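PDB 6SER: START domain-containing protein 10 from Homo sapiens, which transfers phosphatidylcholine and phosphatidylethanolamine between membranes, preferring a palmitoyl or stearoyl chain at sn-1 and an unsaturated 18:1 or 18:2 chain at sn-2. Local coordinates for residues A[139-151]-A[164-176]. Numbering follows the deposited sequence.
Sequences MGADYIIMNYSVK and AVSIQTGYLIQST
Tyr143 turns its ring edge to Ile173, whose CB lies near the ring plane; Tyr83 stacks on this ring. The Tyr171 ring has Ile145 O at its edge, and Tyr185 meets it with planes inclined about 55°. Both tyrosines sit on the same face of an antiparallel hairpin in the curved START-domain sheet. Strands 142-151 and 169-175 run antiparallel. Three hydrogen-bonded pairs join them: Tyr143 with Ile173, Ile145 with Tyr171, and Asn147 with Thr169. On the other face, Ile144 CG1 packs on Leu172 CD1 at 3.6 Å, and helix 27-38 covers Ile144 and Met146. Gly170 and Met146 form a non-hydrogen-bonded pair, their CA atoms 4.0 Å apart. Ile167 and Gln168 form a classic beta bulge opposite Gln188. Asn147 ND2 is hydrogen-bonded to a triethylene glycol molecule, probably carried over from the crystallisation solution. Beyond the bulge, Ser149 N donates to Ser166 O at 2.7 Å. The Ser149 hydroxyl stands beside its own backbone N (chi1 -83°). There it accepts a nearly straight bond from Ser166 N (169°), and a water links Ser149 OG to Ala164 O, 2.7 Å from each.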
ATOM      1  N   MET A 139      -7.631 -12.515  -7.965  1.00 44.48           N
ATOM      2  CA  MET A 139      -8.952 -12.628  -8.626  1.00 53.45           C
ATOM      3  C   MET A 139      -8.667 -13.133 -10.027  1.00 63.95           C
ATOM      4  O   MET A 139      -8.434 -12.340 -10.887  1.00 68.87           O
ATOM      5  CB  MET A 139      -9.736 -11.319  -8.759  1.00 55.35           C
ATOM      6  CG  MET A 139     -10.218 -10.650  -7.495  1.00 71.81           C
ATOM      7  SD  MET A 139     -11.357 -11.601  -6.422  1.00105.36           S
ATOM      8  CE  MET A 139     -12.832 -11.724  -7.427  1.00 62.87           C
ATOM      9  N   GLY A 140      -8.618 -14.436 -10.195  1.00 66.77           N
ATOM     10  CA  GLY A 140      -8.366 -15.021 -11.514  1.00 71.28           C
ATOM     11  C   GLY A 140      -6.947 -14.801 -11.901  1.00 73.94           C
ATOM     12  O   GLY A 140      -6.084 -15.353 -11.290  1.00 77.96           O
ATOM     13  N   ALA A 141      -6.750 -13.967 -12.887  1.00 75.98           N
ATOM     14  CA  ALA A 141      -5.407 -13.605 -13.318  1.00 78.80           C
ATOM     15  C   ALA A 141      -4.872 -12.362 -12.617  1.00 73.61           C
ATOM     16  O   ALA A 141      -3.669 -12.089 -12.711  1.00 75.55           O
ATOM     17  CB  ALA A 141      -5.382 -13.389 -14.833  1.00 77.20           C
ATOM     18  N   ASP A 142      -5.724 -11.623 -11.913  1.00 66.70           N
ATOM     19  CA  ASP A 142      -5.355 -10.369 -11.279  1.00 54.06           C
ATOM     20  C   ASP A 142      -5.167 -10.543  -9.778  1.00 45.86           C
ATOM     21  O   ASP A 142      -5.549 -11.556  -9.190  1.00 46.24           O
ATOM     22  CB  ASP A 142      -6.415  -9.302 -11.544  1.00 47.14           C
ATOM     23  CG  ASP A 142      -6.717  -9.152 -13.013  1.00 59.38           C
ATOM     24  OD1 ASP A 142      -7.799  -8.626 -13.352  1.00 44.56           O
ATOM     25  OD2 ASP A 142      -5.871  -9.585 -13.828  1.00 55.62           O
ATOM     26  N   TYR A 143      -4.570  -9.524  -9.163  1.00 35.47           N
ATOM     27  CA  TYR A 143      -4.349  -9.493  -7.729  1.00 29.06           C
ATOM     28  C   TYR A 143      -4.762  -8.139  -7.167  1.00 40.39           C
ATOM     29  O   TYR A 143      -4.569  -7.095  -7.800  1.00 30.48           O
ATOM     30  CB  TYR A 143      -2.882  -9.743  -7.367  1.00 26.56           C
ATOM     31  CG  TYR A 143      -2.236 -11.003  -7.907  1.00 25.63           C
ATOM     32  CD1 TYR A 143      -1.545 -10.994  -9.115  1.00 31.95           C
ATOM     33  CD2 TYR A 143      -2.265 -12.189  -7.180  1.00 32.71           C
ATOM     34  CE1 TYR A 143      -0.920 -12.147  -9.603  1.00 36.29           C
ATOM     35  CE2 TYR A 143      -1.641 -13.340  -7.645  1.00 37.84           C
ATOM     36  CZ  TYR A 143      -0.973 -13.315  -8.860  1.00 34.62           C
ATOM     37  OH  TYR A 143      -0.367 -14.463  -9.314  1.00 46.88           O
ATOM     38  N   ILE A 144      -5.311  -8.162  -5.958  1.00 29.40           N
ATOM     39  CA  ILE A 144      -5.563  -6.947  -5.194  1.00 31.38           C
ATOM     40  C   ILE A 144      -4.945  -7.101  -3.814  1.00 33.12           C
ATOM     41  O   ILE A 144      -5.122  -8.134  -3.162  1.00 31.52           O
ATOM     42  CB  ILE A 144      -7.063  -6.644  -5.064  1.00 29.38           C
ATOM     43  CG1 ILE A 144      -7.672  -6.348  -6.430  1.00 35.37           C
ATOM     44  CG2 ILE A 144      -7.282  -5.472  -4.122  1.00 25.49           C
ATOM     45  CD1 ILE A 144      -9.148  -6.017  -6.367  1.00 42.63           C
ATOM     46  N   ILE A 145      -4.228  -6.074  -3.372  1.00 30.16           N
ATOM     47  CA  ILE A 145      -3.783  -5.937  -1.994  1.00 30.35           C
ATOM     48  C   ILE A 145      -4.225  -4.564  -1.523  1.00 36.99           C
ATOM     49  O   ILE A 145      -3.846  -3.560  -2.135  1.00 37.99           O
ATOM     50  CB  ILE A 145      -2.260  -6.067  -1.853  1.00 36.60           C
ATOM     51  CG1 ILE A 145      -1.727  -7.204  -2.712  1.00 41.69           C
ATOM     52  CG2 ILE A 145      -1.895  -6.320  -0.409  1.00 34.80           C
ATOM     53  CD1 ILE A 145      -0.236  -7.357  -2.610  1.00 39.86           C
ATOM     54  N   MET A 146      -5.013  -4.514  -0.445  1.00 30.82           N
ATOM     55  CA  MET A 146      -5.467  -3.266   0.160  1.00 30.81           C
ATOM     56  C   MET A 146      -5.040  -3.184   1.619  1.00 35.17           C
ATOM     57  O   MET A 146      -4.776  -4.198   2.272  1.00 34.01           O
ATOM     58  CB  MET A 146      -6.988  -3.121   0.132  1.00 25.39           C
ATOM     59  CG  MET A 146      -7.646  -3.824  -0.988  1.00 39.71           C
ATOM     60  SD  MET A 146      -9.403  -3.536  -0.941  1.00 46.51           S
ATOM     61  CE  MET A 146      -9.886  -4.638   0.360  1.00 50.01           C
ATOM     62  N   ASN A 147      -5.015  -1.955   2.133  1.00 28.67           N
ATOM     63  CA  ASN A 147      -4.767  -1.735   3.551  1.00 26.89           C
ATOM     64  C   ASN A 147      -5.407  -0.418   3.968  1.00 27.88           C
ATOM     65  O   ASN A 147      -5.734   0.422   3.129  1.00 31.15           O
ATOM     66  CB  ASN A 147      -3.265  -1.783   3.872  1.00 25.98           C
ATOM     67  CG  ASN A 147      -2.539  -0.484   3.565  1.00 37.14           C
ATOM     68  OD1 ASN A 147      -2.890   0.573   4.087  1.00 32.03           O
ATOM     69  ND2 ASN A 147      -1.476  -0.569   2.771  1.00 29.18           N
ATOM     70  N   TYR A 148      -5.594  -0.261   5.279  1.00 32.08           N
ATOM     71  CA  TYR A 148      -6.022   0.991   5.894  1.00 27.28           C
ATOM     72  C   TYR A 148      -5.562   0.965   7.347  1.00 30.15           C
ATOM     73  O   TYR A 148      -5.342  -0.109   7.915  1.00 26.63           O
ATOM     74  CB  TYR A 148      -7.543   1.190   5.797  1.00 33.59           C
ATOM     75  CG  TYR A 148      -8.354   0.183   6.586  1.00 36.90           C
ATOM     76  CD1 TYR A 148      -8.752   0.461   7.888  1.00 39.07           C
ATOM     77  CD2 TYR A 148      -8.706  -1.049   6.040  1.00 31.29           C
ATOM     78  CE1 TYR A 148      -9.485  -0.443   8.624  1.00 33.40           C
ATOM     79  CE2 TYR A 148      -9.444  -1.967   6.772  1.00 31.52           C
ATOM     80  CZ  TYR A 148      -9.828  -1.656   8.069  1.00 38.76           C
ATOM     81  OH  TYR A 148     -10.558  -2.542   8.833  1.00 33.04           O
ATOM     82  N   SER A 149      -5.403   2.148   7.939  1.00 22.34           N
ATOM     83  CA  SER A 149      -4.779   2.236   9.252  1.00 26.37           C
ATOM     84  C   SER A 149      -5.705   1.703  10.334  1.00 28.24           C
ATOM     85  O   SER A 149      -6.934   1.717  10.209  1.00 22.63           O
ATOM     86  CB  SER A 149      -4.382   3.676   9.588  1.00 22.80           C
ATOM     87  OG  SER A 149      -3.134   4.011   9.018  1.00 23.96           O
ATOM     88  N   VAL A 150      -5.097   1.238  11.417  1.00 26.00           N
ATOM     89  CA  VAL A 150      -5.826   0.631  12.519  1.00 32.28           C
ATOM     90  C   VAL A 150      -5.020   0.887  13.787  1.00 27.79           C
ATOM     91  O   VAL A 150      -3.858   1.296  13.733  1.00 27.35           O
ATOM     92  CB  VAL A 150      -6.050  -0.878  12.260  1.00 34.89           C
ATOM     93  CG1 VAL A 150      -4.830  -1.692  12.688  1.00 22.87           C
ATOM     94  CG2 VAL A 150      -7.295  -1.355  12.938  1.00 44.53           C
ATOM     95  N   LYS A 151      -5.633   0.661  14.942  1.00 26.29           N
ATOM     96  CA  LYS A 151      -4.945   0.833  16.215  1.00 31.63           C
ATOM     97  C   LYS A 151      -4.731  -0.521  16.868  1.00 29.58           C
ATOM     98  O   LYS A 151      -5.668  -1.319  16.978  1.00 29.97           O
ATOM     99  CB  LYS A 151      -5.726   1.763  17.146  1.00 40.39           C
ATOM    100  CG  LYS A 151      -5.840   3.183  16.615  1.00 39.79           C
ATOM    101  CD  LYS A 151      -6.722   4.048  17.511  1.00 46.97           C
ATOM    102  CE  LYS A 151      -5.932   5.102  18.242  1.00 55.56           C
ATOM    103  NZ  LYS A 151      -6.822   6.224  18.665  1.00 52.86           N
ATOM    104  N   ALA A 164       1.055   8.507  11.128  1.00 29.83           N
ATOM    105  CA  ALA A 164       0.236   8.826   9.963  1.00 25.14           C
ATOM    106  C   ALA A 164      -0.957   7.889   9.905  1.00 30.22           C
ATOM    107  O   ALA A 164      -1.044   6.968  10.639  1.00 25.72           O
ATOM    108  CB  ALA A 164       1.067   8.728   8.744  1.00 33.08           C
ATOM    109  N   VAL A 165      -1.861   8.233   9.041  1.00 23.99           N
ATOM    110  CA  VAL A 165      -3.099   7.469   8.864  1.00 26.16           C
ATOM    111  C   VAL A 165      -3.279   7.139   7.396  1.00 31.45           C
ATOM    112  O   VAL A 165      -3.364   7.984   6.596  1.00 28.78           O
ATOM    113  CB  VAL A 165      -4.333   8.213   9.373  1.00 29.99           C
ATOM    114  CG1 VAL A 165      -5.582   7.422   9.129  1.00 27.69           C
ATOM    115  CG2 VAL A 165      -4.230   8.667  10.790  1.00 24.56           C
ATOM    116  N   SER A 166      -3.330   5.875   7.119  1.00 30.47           N
ATOM    117  CA  SER A 166      -3.646   5.392   5.780  1.00 28.25           C
ATOM    118  C   SER A 166      -5.161   5.230   5.694  1.00 30.31           C
ATOM    119  O   SER A 166      -5.716   4.260   6.215  1.00 28.96           O
ATOM    120  CB  SER A 166      -2.904   4.084   5.500  1.00 32.01           C
ATOM    121  OG  SER A 166      -3.507   3.387   4.411  1.00 31.19           O
ATOM    122  N   ILE A 167      -5.818   6.173   5.041  1.00 29.45           N
ATOM    123  CA  ILE A 167      -7.296   6.135   4.896  1.00 33.58           C
ATOM    124  C   ILE A 167      -7.646   4.947   4.012  1.00 32.40           C
ATOM    125  O   ILE A 167      -8.508   4.246   4.353  1.00 54.89           O
ATOM    126  CB  ILE A 167      -7.924   7.454   4.412  1.00 31.15           C
ATOM    127  CG1 ILE A 167      -7.660   8.592   5.376  1.00 35.64           C
ATOM    128  CG2 ILE A 167      -9.390   7.316   4.190  1.00 23.03           C
ATOM    129  CD1 ILE A 167      -6.517   9.405   5.026  1.00 38.85           C
ATOM    130  N   GLN A 168      -6.908   4.763   2.947  1.00 34.92           N
ATOM    131  CA  GLN A 168      -7.049   3.631   2.033  1.00 34.35           C
ATOM    132  C   GLN A 168      -5.837   3.630   1.128  1.00 35.90           C
ATOM    133  O   GLN A 168      -5.498   4.631   0.670  1.00 41.91           O
ATOM    134  CB  GLN A 168      -8.302   3.758   1.202  1.00 28.30           C
ATOM    135  CG  GLN A 168      -8.269   2.904  -0.018  1.00 52.66           C
ATOM    136  CD  GLN A 168      -9.399   3.206  -0.962  1.00 53.47           C
ATOM    137  OE1 GLN A 168      -9.604   4.312  -1.407  1.00 52.59           O
ATOM    138  NE2 GLN A 168     -10.170   2.188  -1.225  1.00 59.90           N
ATOM    139  N   THR A 169      -5.128   2.533   1.040  1.00 31.95           N
ATOM    140  CA  THR A 169      -3.996   2.363   0.121  1.00 36.52           C
ATOM    141  C   THR A 169      -4.066   0.950  -0.449  1.00 31.73           C
ATOM    142  O   THR A 169      -4.508   0.133   0.188  1.00 34.76           O
ATOM    143  CB  THR A 169      -2.680   3.013   0.542  1.00 36.30           C
ATOM    144  OG1 THR A 169      -1.707   2.010   0.477  1.00 59.89           O
ATOM    145  CG2 THR A 169      -2.573   3.565   1.919  1.00 43.24           C
ATOM    146  N   GLY A 170      -3.711   0.746  -1.690  1.00 31.40           N
ATOM    147  CA  GLY A 170      -3.801  -0.586  -2.276  1.00 30.61           C
ATOM    148  C   GLY A 170      -3.281  -0.648  -3.681  1.00 34.16           C
ATOM    149  O   GLY A 170      -2.993   0.344  -4.213  1.00 31.44           O
ATOM    150  N   TYR A 171      -3.272  -1.845  -4.225  1.00 34.79           N
ATOM    151  CA  TYR A 171      -2.701  -2.111  -5.527  1.00 22.35           C
ATOM    152  C   TYR A 171      -3.614  -3.060  -6.274  1.00 32.73           C
ATOM    153  O   TYR A 171      -4.149  -4.007  -5.691  1.00 30.90           O
ATOM    154  CB  TYR A 171      -1.303  -2.738  -5.412  1.00 24.88           C
ATOM    155  CG  TYR A 171      -0.288  -1.888  -4.700  1.00 26.80           C
ATOM    156  CD1 TYR A 171       0.618  -1.122  -5.428  1.00 32.19           C
ATOM    157  CD2 TYR A 171      -0.242  -1.842  -3.294  1.00 28.33           C
ATOM    158  CE1 TYR A 171       1.553  -0.335  -4.785  1.00 37.16           C
ATOM    159  CE2 TYR A 171       0.686  -1.059  -2.639  1.00 30.94           C
ATOM    160  CZ  TYR A 171       1.582  -0.307  -3.390  1.00 37.46           C
ATOM    161  OH  TYR A 171       2.511   0.472  -2.743  1.00 47.91           O
ATOM    162  N   LEU A 172      -3.837  -2.759  -7.549  1.00 27.16           N
ATOM    163  CA  LEU A 172      -4.499  -3.660  -8.480  1.00 30.62           C
ATOM    164  C   LEU A 172      -3.452  -4.082  -9.498  1.00 32.08           C
ATOM    165  O   LEU A 172      -2.861  -3.231 -10.174  1.00 31.82           O
ATOM    166  CB  LEU A 172      -5.697  -2.991  -9.167  1.00 31.20           C
ATOM    167  CG  LEU A 172      -6.285  -3.807 -10.314  1.00 31.93           C
ATOM    168  CD1 LEU A 172      -7.002  -5.007  -9.740  1.00 22.61           C
ATOM    169  CD2 LEU A 172      -7.232  -2.945 -11.146  1.00 30.21           C
ATOM    170  N   ILE A 173      -3.181  -5.378  -9.568  1.00 28.60           N
ATOM    171  CA  ILE A 173      -2.274  -5.923 -10.565  1.00 24.79           C
ATOM    172  C   ILE A 173      -3.129  -6.642 -11.598  1.00 37.41           C
ATOM    173  O   ILE A 173      -3.903  -7.544 -11.262  1.00 32.46           O
ATOM    174  CB  ILE A 173      -1.228  -6.862  -9.936  1.00 32.44           C
ATOM    175  CG1 ILE A 173      -0.468  -6.153  -8.805  1.00 30.92           C
ATOM    176  CG2 ILE A 173      -0.238  -7.365 -10.997  1.00 25.16           C
ATOM    177  CD1 ILE A 173       0.549  -7.032  -8.109  1.00 29.50           C
ATOM    178  N   GLN A 174      -3.038  -6.212 -12.847  1.00 33.29           N
ATOM    179  CA  GLN A 174      -3.772  -6.840 -13.935  1.00 35.35           C
ATOM    180  C   GLN A 174      -2.759  -7.501 -14.851  1.00 33.04           C
ATOM    181  O   GLN A 174      -1.866  -6.826 -15.382  1.00 31.85           O
ATOM    182  CB  GLN A 174      -4.624  -5.816 -14.686  1.00 35.35           C
ATOM    183  CG  GLN A 174      -5.823  -5.327 -13.872  1.00 34.20           C
ATOM    184  CD  GLN A 174      -6.442  -4.053 -14.419  1.00 40.12           C
ATOM    185  OE1 GLN A 174      -5.752  -3.049 -14.613  1.00 32.81           O
ATOM    186  NE2 GLN A 174      -7.750  -4.084 -14.660  1.00 47.60           N
ATOM    187  N   SER A 175      -2.866  -8.820 -14.996  1.00 38.83           N
ATOM    188  CA  SER A 175      -2.001  -9.526 -15.931  1.00 40.12           C
ATOM    189  C   SER A 175      -2.405  -9.202 -17.362  1.00 40.18           C
ATOM    190  O   SER A 175      -3.591  -9.226 -17.705  1.00 41.40           O
ATOM    191  CB  SER A 175      -2.072 -11.028 -15.709  1.00 40.39           C
ATOM    192  OG  SER A 175      -1.238 -11.677 -16.651  1.00 44.98           O
ATOM    193  N   THR A 176      -1.420  -8.893 -18.195  1.00 42.93           N
ATOM    194  CA  THR A 176      -1.641  -8.631 -19.613  1.00 50.42           C
ATOM    195  C   THR A 176      -0.994  -9.716 -20.468  1.00 54.86           C
ATOM    196  O   THR A 176      -0.508  -9.459 -21.567  1.00 54.32           O
ATOM    197  CB  THR A 176      -1.112  -7.252 -20.009  1.00 40.20           C
ATOM    198  OG1 THR A 176       0.298  -7.183 -19.759  1.00 37.14           O
ATOM    199  CG2 THR A 176      -1.823  -6.153 -19.224  1.00 42.44           C
TER
HETATM  200  O   HOH W   1      -1.538   4.318  11.154  1.00 34.56           O